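Local coordinates for complement factor H (Mus musculus, PDB 2YBY), which regulates the complement system of innate immunity; this fragment comprises the sixth and seventh of its sushi (short consensus repeat) domains, at residues S91-C96 with N104-M109. The protein carries 1 engineered substitution. Numbering follows the deposited sequence.
Sequences SLKVQC and NGQDTM. With EDO (1,2-ethanediol), chain B.
Leu92 and Met109 form an antiparallel hydrogen-bonded pair, Leu92 N to Met109 O at 3.1 Å and Met109 N to Leu92 O at 3.0 Å. One step on, Lys93 and Thr108 make a non-hydrogen-bonded pair, and Val94 N reaches Asp107 O at 2.8 Å, extending the backbone pairing beyond the bridged residues.

On the apolar face, the Leu92 and Met109 side chains run side by side toward Phe71 and Trp116. Met109 bends at its last torsion (chi3 -44°), bringing CE against Val94, 3.4 Å from Val94 CG2 and tighter than usual for carbons; Leu92 CD2 flanks the same methyl.

Lys93 and Thr108 lie on the opposite face; the polar contacts gather there and around the adjoining turn. Lys93 is extended until its final torsion (chi4 82°), which turns NZ onto Gln106 O at 2.6 Å, approaching off the carbonyl plane; a water joins NZ to Gln106 OE1. A second water is gripped three ways, by Val94 O, Cys96 N and Asp107 OD2, while Asp107 OD1 accepts a bond from Leu102 N.

Cys96 is disulfide-bonded to Cys122, so this pairing lies beside one of the two cystines of the sushi repeat. The chemistry implies that backbone bonds and the Leu92-Val94-Met109 cluster join the outermost strand to strand 108-112, with Asp107, held at both carboxylate oxygens, linking through one water the turn to the segment that carries Cys96.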
loop_
_atom_site.group_PDB
_atom_site.type_symbol
_atom_site.label_atom_id
_atom_site.label_comp_id
_atom_site.label_asym_id
_atom_site.label_seq_id
_atom_site.Cartn_x
_atom_site.Cartn_y
_atom_site.Cartn_z
ATOM N N SER A 91 -0.324 11.699 0.504
ATOM C CA SER A 91 -0.406 12.708 1.553
ATOM C C SER A 91 -1.799 13.296 1.633
ATOM O O SER A 91 -2.611 13.178 0.702
ATOM C CB SER A 91 0.641 13.806 1.364
ATOM O OG SER A 91 0.488 14.502 0.146
ATOM N N LEU A 92 -2.109 13.861 2.795
ATOM C CA LEU A 92 -3.378 14.564 2.996
ATOM C C LEU A 92 -3.170 15.734 3.940
ATOM O O LEU A 92 -2.141 15.809 4.611
ATOM C CB LEU A 92 -4.545 13.666 3.452
ATOM C CG LEU A 92 -4.606 13.260 4.915
ATOM C CD1 LEU A 92 -6.014 12.829 5.316
ATOM C CD2 LEU A 92 -3.654 12.145 5.192
ATOM N N LYS A 93 -4.109 16.648 3.943
ATOM C CA LYS A 93 -4.028 17.825 4.805
ATOM C C LYS A 93 -4.915 17.557 5.999
ATOM O O LYS A 93 -6.091 17.206 5.853
ATOM C CB LYS A 93 -4.482 19.102 4.096
ATOM C CG LYS A 93 -4.106 20.353 4.877
ATOM C CD LYS A 93 -4.611 21.584 4.159
ATOM C CE LYS A 93 -4.308 22.848 4.937
ATOM N NZ LYS A 93 -2.904 23.343 4.707
ATOM N N VAL A 94 -4.336 17.684 7.193
ATOM C CA VAL A 94 -5.053 17.454 8.438
ATOM C C VAL A 94 -5.559 18.808 8.947
ATOM O O VAL A 94 -4.854 19.805 8.857
ATOM C CB VAL A 94 -4.083 16.787 9.428
ATOM C CG1 VAL A 94 -4.670 16.623 10.816
ATOM C CG2 VAL A 94 -3.625 15.448 8.886
ATOM N N GLN A 95 -6.734 18.794 9.532
ATOM C CA GLN A 95 -7.412 19.948 10.089
ATOM C C GLN A 95 -7.140 19.977 11.600
ATOM O O GLN A 95 -7.765 19.229 12.333
ATOM C CB GLN A 95 -8.927 19.840 9.783
ATOM C CG GLN A 95 -9.860 20.742 10.575
ATOM C CD GLN A 95 -9.862 22.111 9.997
ATOM O OE1 GLN A 95 -10.613 22.396 9.069
ATOM N NE2 GLN A 95 -8.997 22.970 10.513
ATOM N N CYS A 96 -6.176 20.785 12.026
ATOM C CA CYS A 96 -5.863 20.990 13.453
ATOM C C CYS A 96 -6.785 22.072 14.032
ATOM O O CYS A 96 -7.317 22.893 13.280
ATOM C CB CYS A 96 -4.403 21.373 13.639
ATOM S SG CYS A 96 -3.241 20.075 13.177
ATOM N N ASN A 104 4.679 21.871 10.365
ATOM C CA ASN A 104 5.345 21.731 9.076
ATOM C C ASN A 104 4.779 22.680 8.025
ATOM O O ASN A 104 4.868 22.400 6.823
ATOM C CB ASN A 104 5.329 20.272 8.622
ATOM C CG ASN A 104 3.928 19.728 8.448
ATOM O OD1 ASN A 104 2.932 20.411 8.701
ATOM N ND2 ASN A 104 3.830 18.496 7.998
ATOM N N GLY A 105 4.197 23.786 8.497
ATOM C CA GLY A 105 3.638 24.855 7.682
ATOM C C GLY A 105 2.240 24.594 7.178
ATOM O O GLY A 105 1.307 25.340 7.493
ATOM N N GLN A 106 2.082 23.524 6.394
ATOM C CA GLN A 106 0.818 23.205 5.755
ATOM C C GLN A 106 -0.037 22.162 6.466
ATOM O O GLN A 106 -1.114 21.861 5.968
ATOM C CB GLN A 106 1.100 22.762 4.308
ATOM C CG GLN A 106 1.695 23.857 3.419
ATOM C CD GLN A 106 0.777 25.056 3.289
ATOM O OE1 GLN A 106 -0.448 24.922 3.214
ATOM N NE2 GLN A 106 1.330 26.258 3.289
ATOM N N ASP A 107 0.377 21.639 7.626
ATOM C CA ASP A 107 -0.396 20.604 8.312
ATOM C C ASP A 107 -0.690 19.405 7.401
ATOM O O ASP A 107 -1.784 18.820 7.466
ATOM C CB ASP A 107 -1.673 21.139 8.944
ATOM C CG ASP A 107 -1.413 22.060 10.114
ATOM O OD1 ASP A 107 -0.300 21.974 10.708
ATOM O OD2 ASP A 107 -2.331 22.830 10.472
ATOM N N THR A 108 0.293 19.025 6.589
ATOM C CA THR A 108 0.150 17.845 5.735
ATOM C C THR A 108 0.905 16.688 6.367
ATOM O O THR A 108 1.879 16.895 7.095
ATOM C CB THR A 108 0.602 18.123 4.321
ATOM O OG1 THR A 108 1.947 18.551 4.369
ATOM C CG2 THR A 108 -0.254 19.160 3.642
ATOM N N MET A 109 0.389 15.482 6.159
ATOM C CA MET A 109 1.004 14.241 6.648
ATOM C C MET A 109 1.266 13.434 5.398
ATOM O O MET A 109 0.376 13.388 4.540
ATOM C CB MET A 109 0.004 13.391 7.438
ATOM C CG MET A 109 0.064 13.527 8.844
ATOM S SD MET A 109 -0.920 12.385 9.771
ATOM C CE MET A 109 -2.461 12.276 8.996
HETATM C C1 EDO B . -9.249 16.039 8.797
HETATM O O1 EDO B . -8.187 16.166 9.755
HETATM C C2 EDO B . -8.912 16.752 7.501
HETATM O O2 EDO B . -8.365 15.791 6.604
HETATM O O HOH W 1 -1.905 23.058 2.114
HETATM O O HOH W 2 -4.680 22.271 9.909
#